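Benzoate transport porin BenP (Acinetobacter baumannii AB307-0294, PDB 5DL8) probably acts as an outer-membrane channel of the OprD porin family, letting small solutes, probably including benzoate, diffuse across the outer membrane. Local coordinates at residues Asn17-Gln21 / Gly122-Leu127; Tyr58-Met62 / Leu119-Tyr123; Asp136-Val142 / Leu300-Tyr304; Thr150-Gly154 / Phe183-Ser187; Trp153-Leu157 / Glu168-Val172. All blocks are in the same frame, centred on the assembly; numbering follows the deposited sequence.

How the contacts relate
Contacts 1 and 2 meet at one end of the barrel wall, sharing Gly122 and Tyr123: the first is a surface contact of polar side chains on a tight turn, while the second, partly buried, is built round a buried lysine that reaches across a strand. Contact 5, also in the wall, is regular antiparallel pairing and touches contact 1 where Thr126 packs on Leu157. Contact 4 shares Trp153 and Gly154 with contact 5 but joins strand to loop through aromatic rings. Contact 3 lies deepest, its centre about 5 Å from the centre of the chain; its two inward loops are held by a carboxylate and waters, and Leu300 packs against Phe186 and Thr150 of contact 4.

Contact 1 of 5, residues Asn17-Gln21 / Gly122-Leu127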
# COMPACT_ATOMS: atom_id res chain seq x y z
N ASN A 17 12.72 15.57 -8.31
CA ASN A 17 14.01 14.95 -7.85
C ASN A 17 14.20 15.02 -6.28
O ASN A 17 13.42 15.70 -5.61
CB ASN A 17 15.19 15.53 -8.65
CG ASN A 17 15.41 14.85 -10.03
OD1 ASN A 17 16.51 14.97 -10.62
ND2 ASN A 17 14.39 14.17 -10.56
N PRO A 18 15.17 14.24 -5.69
CA PRO A 18 15.15 13.91 -4.23
C PRO A 18 15.67 14.95 -3.18
O PRO A 18 15.07 15.06 -2.05
CB PRO A 18 15.97 12.60 -4.13
CG PRO A 18 16.31 12.16 -5.53
CD PRO A 18 16.08 13.33 -6.43
N ASN A 19 16.75 15.65 -3.51
CA ASN A 19 17.27 16.77 -2.71
C ASN A 19 16.72 18.15 -3.19
O ASN A 19 17.40 19.12 -3.04
CB ASN A 19 18.82 16.77 -2.85
CG ASN A 19 19.51 17.85 -2.01
OD1 ASN A 19 19.17 18.06 -0.87
ND2 ASN A 19 20.48 18.52 -2.58
N GLN A 20 15.50 18.25 -3.75
CA GLN A 20 15.02 19.46 -4.50
C GLN A 20 13.94 20.33 -3.83
O GLN A 20 13.54 21.31 -4.44
CB GLN A 20 14.45 19.12 -5.91
CG GLN A 20 15.34 18.37 -6.87
CD GLN A 20 16.75 18.93 -7.02
OE1 GLN A 20 16.98 20.13 -6.86
NE2 GLN A 20 17.71 18.04 -7.33
N GLN A 21 13.49 20.03 -2.62
CA GLN A 21 12.41 20.82 -2.00
C GLN A 21 12.84 22.20 -1.45
O GLN A 21 13.54 22.28 -0.43
CB GLN A 21 11.79 20.00 -0.86
CG GLN A 21 10.40 20.42 -0.40
CD GLN A 21 9.96 19.60 0.80
OE1 GLN A 21 10.20 18.39 0.81
NE2 GLN A 21 9.34 20.23 1.83
N GLY A 122 21.39 16.04 2.36
CA GLY A 122 21.30 16.02 0.88
C GLY A 122 22.61 16.47 0.26
O GLY A 122 23.38 17.24 0.88
N TYR A 123 22.87 16.00 -0.96
CA TYR A 123 23.95 16.52 -1.81
C TYR A 123 23.56 16.38 -3.32
O TYR A 123 23.34 15.26 -3.78
CB TYR A 123 25.32 15.81 -1.52
CG TYR A 123 26.44 16.30 -2.46
CD1 TYR A 123 27.05 17.55 -2.27
CD2 TYR A 123 26.87 15.53 -3.59
CE1 TYR A 123 28.02 18.02 -3.14
CE2 TYR A 123 27.84 16.04 -4.48
CZ TYR A 123 28.40 17.28 -4.21
OH TYR A 123 29.36 17.83 -4.99
N ASP A 124 23.53 17.50 -4.08
CA ASP A 124 23.22 17.45 -5.50
C ASP A 124 21.84 16.70 -5.75
O ASP A 124 20.78 17.25 -5.47
CB ASP A 124 24.40 16.82 -6.27
CG ASP A 124 24.33 17.05 -7.80
OD1 ASP A 124 23.57 17.97 -8.22
OD2 ASP A 124 25.03 16.32 -8.55
N LYS A 125 21.85 15.48 -6.31
CA LYS A 125 20.62 14.71 -6.53
C LYS A 125 20.47 13.49 -5.63
O LYS A 125 19.79 12.53 -5.97
CB LYS A 125 20.51 14.36 -8.02
CG LYS A 125 20.22 15.62 -8.84
CD LYS A 125 20.17 15.35 -10.35
CE LYS A 125 19.69 16.61 -11.04
NZ LYS A 125 20.34 16.72 -12.37
N THR A 126 21.04 13.60 -4.43
CA THR A 126 21.05 12.54 -3.44
C THR A 126 20.50 13.01 -2.07
O THR A 126 20.67 14.17 -1.64
CB THR A 126 22.47 12.00 -3.30
OG1 THR A 126 22.94 11.71 -4.63
CG2 THR A 126 22.56 10.72 -2.40
N LEU A 127 19.81 12.11 -1.39
CA LEU A 127 19.26 12.42 -0.16
C LEU A 127 19.37 11.23 0.71
O LEU A 127 18.95 10.12 0.30
CB LEU A 127 17.84 12.79 -0.40
CG LEU A 127 17.17 13.24 0.91
CD1 LEU A 127 17.67 14.62 1.31
CD2 LEU A 127 15.64 13.19 0.79
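The type II' turn Tyr123-Thr126, which closes the hairpin of strands 107-123 and 126-130 in this porin barrel, is met by Asn19 and Pro18 of the N-terminal tail ahead of the first barrel strand. Two backbone bonds between Tyr123 and Thr126 close the turn, and the amide of Asn19 reaches in beside it. Asn19 ND2 donates to Asp124 O at 3.2 Å, with an N-H...O angle of 158°. The acceptor lies in the plane of the asparagine amide, whereas the donor stands 43° above the carbonyl plane of Asp124, off its lone pairs. Holding CG opposite the main-chain nitrogen (chi1 -177°) sends the amide straight at the turn. Its other end, OD1, comes to 3.4 Å from Gly122 CA, a close approach possible because Gly122 has no side chain, and is also hydrogen-bonded to the hydroxyl of Thr75 in strand 72-87; the amide is therefore gripped at both ends. Pro18 supplies the apolar contact, its CB facing Leu127 CB at 4.2 Å. Carbonyl oxygens take up the rest of the packing here: Pro18 CG rests 3.5 Å from Lys125 O, and Leu127 CD2 approaches Pro18 O at 3.4 Å. Met62 of strand 47-65 touches both Asn19 and Leu127, while Lys158 of strand 155-160 meets Pro18. The aliphatic part of Lys125 runs out past the tail: Gln20 NE2 lies 3.8 Å from Lys125 CG, and Asn17 OD1 rests 3.6 Å from Lys125 CE.

Contact 2 of 5, residues Tyr58-Met62 / Leu119-Tyr123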
# COMPACT_ATOMS: atom_id res chain seq x y z
N TYR A 58 4.81 17.17 8.59
CA TYR A 58 5.70 18.24 8.35
C TYR A 58 6.92 17.72 7.59
O TYR A 58 7.51 16.66 7.98
CB TYR A 58 6.12 18.86 9.65
CG TYR A 58 7.25 19.87 9.48
CD1 TYR A 58 7.02 21.15 8.92
CD2 TYR A 58 8.58 19.54 9.88
CE1 TYR A 58 8.08 22.05 8.78
CE2 TYR A 58 9.59 20.44 9.77
CZ TYR A 58 9.34 21.67 9.23
OH TYR A 58 10.38 22.47 9.10
N LYS A 59 7.27 18.45 6.53
CA LYS A 59 8.49 18.22 5.79
C LYS A 59 9.23 19.44 5.49
O LYS A 59 8.82 20.20 4.60
CB LYS A 59 8.18 17.69 4.43
CG LYS A 59 7.43 16.41 4.42
CD LYS A 59 7.19 15.96 3.00
CE LYS A 59 8.53 15.85 2.30
NZ LYS A 59 8.33 14.94 1.15
N SER A 60 10.37 19.61 6.13
CA SER A 60 11.17 20.79 5.86
C SER A 60 11.70 20.91 4.42
O SER A 60 11.98 19.93 3.73
CB SER A 60 12.33 20.95 6.85
OG SER A 60 13.42 20.11 6.52
N LYS A 61 11.87 22.15 4.00
CA LYS A 61 12.77 22.42 2.89
C LYS A 61 14.17 21.88 3.26
O LYS A 61 14.54 21.73 4.44
CB LYS A 61 12.84 23.93 2.56
CG LYS A 61 13.53 24.83 3.59
CD LYS A 61 13.49 26.32 3.17
CE LYS A 61 13.50 27.31 4.35
NZ LYS A 61 13.26 28.73 3.98
N MET A 62 14.94 21.63 2.22
CA MET A 62 16.36 21.33 2.38
C MET A 62 17.13 22.62 2.61
O MET A 62 17.02 23.58 1.86
CB MET A 62 16.90 20.51 1.20
CG MET A 62 16.34 19.09 1.12
SD MET A 62 16.26 18.05 2.63
CE MET A 62 18.02 17.68 2.84
N LEU A 119 15.62 12.67 10.26
CA LEU A 119 16.77 13.54 9.86
C LEU A 119 17.09 13.35 8.37
O LEU A 119 17.05 12.24 7.89
CB LEU A 119 18.00 13.23 10.69
CG LEU A 119 18.28 13.98 11.99
CD1 LEU A 119 17.07 14.24 12.87
CD2 LEU A 119 19.37 13.23 12.79
N LYS A 120 17.36 14.44 7.66
CA LYS A 120 17.68 14.44 6.25
C LYS A 120 19.02 15.12 5.99
O LYS A 120 19.26 16.16 6.53
CB LYS A 120 16.67 15.26 5.47
CG LYS A 120 15.30 14.54 5.40
CD LYS A 120 14.19 15.24 4.57
CE LYS A 120 13.78 16.63 5.06
NZ LYS A 120 12.71 17.18 4.12
N LEU A 121 19.81 14.57 5.08
CA LEU A 121 21.12 15.09 4.62
C LEU A 121 21.19 14.93 3.08
O LEU A 121 21.05 13.83 2.55
CB LEU A 121 22.30 14.32 5.34
CG LEU A 121 23.76 14.80 5.14
CD1 LEU A 121 24.08 16.19 5.73
CD2 LEU A 121 24.82 13.75 5.63
N GLY A 122 21.39 16.04 2.36
CA GLY A 122 21.30 16.02 0.88
C GLY A 122 22.61 16.47 0.26
O GLY A 122 23.38 17.24 0.88
N TYR A 123 22.87 16.00 -0.96
CA TYR A 123 23.95 16.52 -1.81
C TYR A 123 23.56 16.38 -3.32
O TYR A 123 23.34 15.26 -3.78
CB TYR A 123 25.32 15.81 -1.52
CG TYR A 123 26.44 16.30 -2.46
CD1 TYR A 123 27.05 17.55 -2.27
CD2 TYR A 123 26.87 15.53 -3.59
CE1 TYR A 123 28.02 18.02 -3.14
CE2 TYR A 123 27.84 16.04 -4.48
CZ TYR A 123 28.40 17.28 -4.21
OH TYR A 123 29.36 17.83 -4.99
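Lys120 and Met62 cross at a slant, the thioether sulfur set against the far end of the lysine chain. Met62 SD sits 3.8 Å from Lys120 CE, and the methyl CE curls back to 3.8 Å from both Lys120 CB and Gly122 N. Bends at chi2 (-46°) and chi3 (-72°) fold Met62 round so that its end closes on the strand although its CB does not point there. Gly122, without a side chain, leaves the methyl close to the backbone. Lys120 runs extended from CA to CD and then bends at chi3 (-61°), which carries its ammonium group to Ser60. NZ donates to Ser60 O at 2.9 Å, tilted slightly from the carbonyl plane. In the barrel wall, Ser60 and Met62 sit where strand 47-65 is interrupted and Lys120 in strand 107-123; strand 72-87 runs between the two, and the long lysine spans it. The same strand supplies Asp79, whose carboxylate forms a salt bridge with Lys120 NZ. The buried ammonium group is thus held by a carbonyl and a carboxylate. Lys59 NZ lies 5.7 Å from Lys120 NZ, and the Lys59 side chain also touches Asp79, which probably offsets the two like charges. Ser60 OG, 3.8 Å from Lys120 CE, is hydrogen-bonded to the backbone N of Ala78. Leu121, pointing away from Met62, lies on the surface and packs on Ile74 and Leu128.

Contact 3 of 5, residues Asp136-Val142 / Leu300-Tyr304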
# COMPACT_ATOMS: atom_id res chain seq x y z
N ASP A 136 7.38 3.85 -0.62
CA ASP A 136 6.48 3.56 -1.68
C ASP A 136 7.17 2.53 -2.61
O ASP A 136 7.57 2.87 -3.71
CB ASP A 136 6.13 4.84 -2.50
CG ASP A 136 5.09 4.57 -3.60
OD1 ASP A 136 4.45 3.46 -3.64
OD2 ASP A 136 4.88 5.46 -4.43
N LEU A 137 7.30 1.29 -2.12
CA LEU A 137 8.05 0.21 -2.72
C LEU A 137 7.33 -1.09 -2.59
O LEU A 137 6.42 -1.30 -1.74
CB LEU A 137 9.38 0.05 -1.98
CG LEU A 137 10.32 1.27 -2.23
CD1 LEU A 137 11.36 1.29 -1.15
CD2 LEU A 137 10.98 1.36 -3.60
N PRO A 138 7.75 -2.05 -3.39
CA PRO A 138 7.43 -3.47 -3.05
C PRO A 138 7.76 -3.86 -1.57
O PRO A 138 8.73 -3.34 -0.98
CB PRO A 138 8.37 -4.19 -3.97
CG PRO A 138 8.34 -3.24 -5.22
CD PRO A 138 8.59 -1.94 -4.58
N VAL A 139 7.01 -4.76 -0.98
CA VAL A 139 7.03 -4.95 0.41
C VAL A 139 6.55 -3.77 1.36
O VAL A 139 5.72 -4.00 2.24
CB VAL A 139 8.48 -5.36 0.97
CG1 VAL A 139 8.29 -5.91 2.41
CG2 VAL A 139 9.21 -6.40 0.09
N THR A 140 7.16 -2.56 1.22
CA THR A 140 6.95 -1.45 2.10
C THR A 140 6.23 -0.38 1.32
O THR A 140 6.88 0.47 0.67
CB THR A 140 8.30 -0.99 2.66
OG1 THR A 140 9.13 -0.56 1.62
CG2 THR A 140 8.99 -2.15 3.48
N ALA A 141 4.92 -0.36 1.29
CA ALA A 141 4.21 0.69 0.45
C ALA A 141 3.48 1.77 1.28
O ALA A 141 3.53 1.76 2.52
CB ALA A 141 3.21 0.02 -0.51
N VAL A 142 2.80 2.69 0.59
CA VAL A 142 1.71 3.53 1.21
C VAL A 142 0.60 2.58 1.78
O VAL A 142 0.12 1.81 0.87
CB VAL A 142 1.06 4.40 0.07
CG1 VAL A 142 0.03 5.43 0.62
CG2 VAL A 142 2.17 5.03 -0.81
N LEU A 300 0.64 -5.55 5.72
CA LEU A 300 1.42 -4.73 4.75
C LEU A 300 1.00 -5.10 3.36
O LEU A 300 1.13 -6.23 2.97
CB LEU A 300 2.92 -4.91 4.99
CG LEU A 300 3.40 -4.75 6.48
CD1 LEU A 300 4.93 -4.71 6.59
CD2 LEU A 300 2.76 -3.48 7.03
N PRO A 301 0.37 -4.17 2.61
CA PRO A 301 -0.17 -4.63 1.28
C PRO A 301 0.96 -4.64 0.24
O PRO A 301 1.94 -3.92 0.41
CB PRO A 301 -1.19 -3.53 0.88
CG PRO A 301 -0.54 -2.29 1.47
CD PRO A 301 0.03 -2.73 2.83
N GLU A 302 0.80 -5.43 -0.82
CA GLU A 302 1.78 -5.47 -1.94
C GLU A 302 1.08 -4.73 -3.05
O GLU A 302 0.38 -5.32 -3.95
CB GLU A 302 2.20 -6.89 -2.34
CG GLU A 302 3.24 -6.91 -3.45
CD GLU A 302 4.32 -5.84 -3.16
OE1 GLU A 302 4.14 -4.65 -3.67
OE2 GLU A 302 5.28 -6.17 -2.38
N THR A 303 1.32 -3.44 -3.00
CA THR A 303 0.71 -2.44 -3.90
C THR A 303 1.19 -2.53 -5.35
O THR A 303 0.54 -1.97 -6.22
CB THR A 303 0.96 -0.97 -3.44
OG1 THR A 303 2.40 -0.77 -3.29
CG2 THR A 303 0.17 -0.69 -1.97
N TYR A 304 2.32 -3.21 -5.57
CA TYR A 304 2.87 -3.45 -6.93
C TYR A 304 2.37 -4.68 -7.60
O TYR A 304 2.90 -5.07 -8.66
CB TYR A 304 4.38 -3.42 -6.85
CG TYR A 304 4.87 -1.99 -6.57
CD1 TYR A 304 4.79 -1.40 -5.25
CD2 TYR A 304 5.29 -1.16 -7.67
CE1 TYR A 304 5.17 -0.07 -5.03
CE2 TYR A 304 5.66 0.17 -7.48
CZ TYR A 304 5.65 0.71 -6.20
OH TYR A 304 6.08 1.99 -6.11
O HOH W 1 3.86 -2.43 -2.17
O HOH W 2 3.35 -2.71 2.31
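Glu302 grips the backbone of the facing loop at Val139: OE2 accepts Val139 N at 2.6 Å through its syn lone pair, in a nearly straight bond of 174°. Its other oxygen, OE1, takes Tyr304 N of its own loop at 3.0 Å on the anti lone pair. With both oxygens bound, the carboxylate has its rotation fixed; a bend at chi2 (44°) after an extended first torsion brings it across to Val139. The donating N-H is presented by a gamma turn at Val139, where phi is positive (64°) and Thr140 N bonds weakly to Pro138 O. Beside this bond, Pro138 lies over one face of the Tyr304 ring in a CH-pi contact, CD standing 4.0 Å from the ring centroid. The phenol oxygen then reaches the start of the loop, 3.0 Å from Asp136 O, and is hydrogen-bonded to Arg206. Two waters bridge the loops. One donates to Leu137 O (2.8 Å) and to Glu302 OE1 while accepting from Thr303 N; the other donates to Val139 O and Pro301 O, both at 2.7 Å. These are probably the inward-folded loops L3 and L7 that narrow the channel in OprD-family porins. Behind them stands the barrel wall: Leu137 packs on strand 200-210, Pro138 on strands 213-222 and 226-238, and Tyr304 on Glu216 of strand 213-222, while Lys228 makes a long, weak ion pair with Glu302.

Contact 4 of 5, residues Thr150-Gly154 / Phe183-Ser187; sequences TSYWG and FKKFS
The short strand 151-153 and the loop 183-186 run almost at right angles, 87° apart, and the closest alpha carbons, of Trp153 and Phe183, are 7.1 Å apart, a gap filled by side chains, chiefly Phe183 packed against the strand backbone. Its ring lies along the strand, CE1 coming to 3.6 Å from Tyr152 C and CZ to 3.4 Å from Ser151 OG, a hydroxyl that is hydrogen-bonded to Glu132. Trp153 closes on the ring from its face. The first torsion (chi1 -174°) carries the indole over Phe183, and the edge of its six-membered ring is turned to the phenylalanine face in an edge-to-face pair, centroids 5.6 Å apart and planes inclined at 51°. Trp153 CB adds a contact of 3.8 Å to Phe183 CD1. Tyr152, whose CB points away from the loop, meets Phe186 instead: the side chains cross at about a right angle, and Tyr152 CD1 approaches Phe186 CZ at 4.0 Å. Both of these rings also touch Val172 of strand 165-176, making the inner part of the contact apolar. The chain turns a corner at Gly154, just after the strand. What results is a long loop following strand 165-176 that folds back on the start of the preceding barrel hairpin, consistent with an extracellular loop, probably L4, folding against the inward-turned part of an OprD-type barrel.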
# COMPACT_ATOMS: atom_id res chain seq x y z
N THR A 150 0.46 3.40 7.82
CA THR A 150 1.72 2.65 8.04
C THR A 150 2.92 3.54 7.69
O THR A 150 2.90 4.29 6.72
CB THR A 150 1.68 1.36 7.17
OG1 THR A 150 0.45 0.71 7.49
CG2 THR A 150 2.89 0.34 7.38
N SER A 151 3.91 3.54 8.54
CA SER A 151 5.24 4.04 8.22
C SER A 151 6.30 3.07 8.75
O SER A 151 5.93 2.02 9.37
CB SER A 151 5.37 5.43 8.81
OG SER A 151 5.41 5.41 10.24
N TYR A 152 7.59 3.43 8.57
CA TYR A 152 8.75 2.51 8.74
C TYR A 152 9.91 3.23 9.47
O TYR A 152 9.97 4.48 9.54
CB TYR A 152 9.21 2.08 7.30
CG TYR A 152 8.16 1.32 6.59
CD1 TYR A 152 7.91 0.03 6.86
CD2 TYR A 152 7.27 1.98 5.75
CE1 TYR A 152 6.86 -0.68 6.21
CE2 TYR A 152 6.25 1.29 5.12
CZ TYR A 152 6.04 -0.02 5.36
OH TYR A 152 4.98 -0.62 4.70
N TRP A 153 10.82 2.49 10.07
CA TRP A 153 11.91 3.16 10.69
C TRP A 153 13.20 2.55 10.16
O TRP A 153 13.35 1.32 10.19
CB TRP A 153 11.83 2.96 12.18
CG TRP A 153 12.82 3.72 13.07
CD1 TRP A 153 14.02 3.23 13.66
CD2 TRP A 153 12.65 5.04 13.56
NE1 TRP A 153 14.57 4.21 14.46
CE2 TRP A 153 13.76 5.33 14.40
CE3 TRP A 153 11.66 6.02 13.39
CZ2 TRP A 153 13.90 6.58 15.04
CZ3 TRP A 153 11.81 7.25 14.03
CH2 TRP A 153 12.92 7.51 14.84
N GLY A 154 14.11 3.41 9.75
CA GLY A 154 15.42 2.94 9.20
C GLY A 154 16.22 4.04 8.56
O GLY A 154 16.05 5.20 8.88
N PHE A 183 6.62 1.06 16.74
CA PHE A 183 7.52 0.56 15.68
C PHE A 183 7.97 -0.76 16.23
O PHE A 183 8.46 -0.82 17.34
CB PHE A 183 8.71 1.51 15.41
CG PHE A 183 8.31 2.66 14.57
CD1 PHE A 183 8.23 2.53 13.17
CD2 PHE A 183 7.89 3.87 15.18
CE1 PHE A 183 7.83 3.59 12.39
CE2 PHE A 183 7.41 4.93 14.41
CZ PHE A 183 7.40 4.80 12.99
N LYS A 184 7.80 -1.80 15.42
CA LYS A 184 8.23 -3.18 15.79
C LYS A 184 8.96 -3.84 14.60
O LYS A 184 8.80 -3.41 13.40
CB LYS A 184 6.95 -4.01 16.15
CG LYS A 184 6.13 -4.28 14.86
CD LYS A 184 4.66 -4.67 14.97
CE LYS A 184 4.53 -5.88 15.80
NZ LYS A 184 3.10 -5.93 16.14
N LYS A 185 9.65 -4.93 14.91
CA LYS A 185 10.27 -5.75 13.87
C LYS A 185 9.27 -6.34 12.92
O LYS A 185 8.14 -6.71 13.35
CB LYS A 185 11.06 -6.90 14.49
CG LYS A 185 12.33 -6.38 15.12
CD LYS A 185 13.10 -7.43 15.95
CE LYS A 185 14.43 -6.83 16.38
NZ LYS A 185 15.10 -7.95 17.05
N PHE A 186 9.66 -6.48 11.66
CA PHE A 186 8.88 -7.26 10.68
C PHE A 186 8.77 -8.68 11.10
O PHE A 186 9.67 -9.19 11.79
CB PHE A 186 9.66 -7.31 9.31
CG PHE A 186 9.68 -5.99 8.52
CD1 PHE A 186 8.57 -5.59 7.82
CD2 PHE A 186 10.81 -5.17 8.51
CE1 PHE A 186 8.55 -4.35 7.15
CE2 PHE A 186 10.82 -4.01 7.80
CZ PHE A 186 9.70 -3.58 7.11
N SER A 187 7.71 -9.36 10.68
CA SER A 187 7.62 -10.75 11.02
C SER A 187 6.84 -11.58 9.99
O SER A 187 6.12 -11.03 9.17
CB SER A 187 6.99 -10.94 12.45
OG SER A 187 5.69 -10.31 12.59

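Contact 5 of 5, residues Trp153-Leu157 / Glu168-Val172; sequences WGTNL and EIGRV
Leu157 lies beside Ile169 on the face that also carries Thr155 and Arg171, probably the outer side of the barrel, with Leu157 CB meeting Ile169 CG1 at 4.0 Å. They form a hydrogen-bonded pair in the antiparallel hairpin of strands 155-160 and 165-176, an up-and-down unit of the porin beta-barrel; the two strand directions differ by 175°. Leu157 N donates to Ile169 O at 2.9 Å, and Ile169 N returns a bond to Leu157 O at 3.0 Å. Two residues along, Thr155 and Arg171 repeat the exchange: Thr155 N reaches Arg171 O at 3.1 Å and Arg171 N reaches Thr155 O at 2.9 Å, this last acceptor addressed almost head-on. The Arg171 guanidinium leads away from strand 155-160 to salt bridges with Glu223 and with Glu173 of its own strand. At the corner of the chain, Gly154 adds a CA-H...O contact, its CA 3.3 Å from Arg171 O. The other face carries Asn156 and Val172. Opposite Asn156 stands Gly170, which leaves Asn156 CB close to the neighbouring strand, 3.2 Å from Ile169 O. Glu168 reaches its carboxylate toward the Asn156 amide, planes 80° apart, and both are hydrogen-bonded to one hydroxyl, Tyr202 OH, through OE2 and ND2.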
# COMPACT_ATOMS: atom_id res chain seq x y z
N TRP A 153 10.82 2.49 10.07
CA TRP A 153 11.91 3.16 10.69
C TRP A 153 13.20 2.55 10.16
O TRP A 153 13.35 1.32 10.19
CB TRP A 153 11.83 2.96 12.18
CG TRP A 153 12.82 3.72 13.07
CD1 TRP A 153 14.02 3.23 13.66
CD2 TRP A 153 12.65 5.04 13.56
NE1 TRP A 153 14.57 4.21 14.46
CE2 TRP A 153 13.76 5.33 14.40
CE3 TRP A 153 11.66 6.02 13.39
CZ2 TRP A 153 13.90 6.58 15.04
CZ3 TRP A 153 11.81 7.25 14.03
CH2 TRP A 153 12.92 7.51 14.84
N GLY A 154 14.11 3.41 9.75
CA GLY A 154 15.42 2.94 9.20
C GLY A 154 16.22 4.04 8.56
O GLY A 154 16.05 5.20 8.88
N THR A 155 17.14 3.64 7.68
CA THR A 155 17.95 4.55 6.90
C THR A 155 17.82 4.24 5.47
O THR A 155 17.87 3.05 5.12
CB THR A 155 19.39 4.31 7.24
OG1 THR A 155 19.49 4.29 8.65
CG2 THR A 155 20.26 5.39 6.70
N ASN A 156 17.65 5.26 4.63
CA ASN A 156 17.78 5.08 3.18
C ASN A 156 18.49 6.18 2.44
O ASN A 156 18.70 7.25 2.97
CB ASN A 156 16.45 4.74 2.51
CG ASN A 156 15.42 5.92 2.47
OD1 ASN A 156 15.67 7.10 2.72
ND2 ASN A 156 14.28 5.56 2.00
N LEU A 157 18.90 5.85 1.20
CA LEU A 157 19.73 6.71 0.31
C LEU A 157 19.08 6.65 -1.06
O LEU A 157 18.81 5.55 -1.56
CB LEU A 157 21.18 6.26 0.23
CG LEU A 157 22.17 7.16 -0.54
CD1 LEU A 157 22.21 8.56 0.05
CD2 LEU A 157 23.57 6.53 -0.54
N GLU A 168 17.79 3.58 -5.26
CA GLU A 168 17.53 3.77 -3.84
C GLU A 168 17.92 2.47 -3.14
O GLU A 168 17.64 1.39 -3.65
CB GLU A 168 16.03 4.14 -3.64
CG GLU A 168 15.55 4.17 -2.21
CD GLU A 168 14.06 4.47 -2.11
OE1 GLU A 168 13.47 5.05 -3.08
OE2 GLU A 168 13.52 4.08 -1.03
N ILE A 169 18.64 2.62 -2.04
CA ILE A 169 19.03 1.52 -1.14
C ILE A 169 18.59 1.86 0.31
O ILE A 169 18.48 3.01 0.69
CB ILE A 169 20.56 1.17 -1.16
CG1 ILE A 169 21.40 2.31 -0.60
CG2 ILE A 169 21.01 0.74 -2.56
CD1 ILE A 169 22.88 1.98 -0.46
N GLY A 170 18.36 0.86 1.13
CA GLY A 170 17.97 1.14 2.53
C GLY A 170 18.09 -0.09 3.43
O GLY A 170 18.19 -1.22 2.97
N ARG A 171 18.15 0.17 4.72
CA ARG A 171 17.94 -0.82 5.73
C ARG A 171 16.78 -0.37 6.63
O ARG A 171 16.88 0.60 7.31
CB ARG A 171 19.14 -0.95 6.59
CG ARG A 171 18.94 -2.04 7.63
CD ARG A 171 20.28 -2.36 8.24
NE ARG A 171 20.11 -3.06 9.49
CZ ARG A 171 19.97 -4.37 9.62
NH1 ARG A 171 19.96 -5.23 8.56
NH2 ARG A 171 19.91 -4.86 10.84
N VAL A 172 15.73 -1.16 6.64
CA VAL A 172 14.52 -0.86 7.37
C VAL A 172 14.43 -1.82 8.59
O VAL A 172 14.22 -3.00 8.43
CB VAL A 172 13.27 -1.00 6.47
CG1 VAL A 172 12.03 -0.47 7.22
CG2 VAL A 172 13.43 -0.24 5.15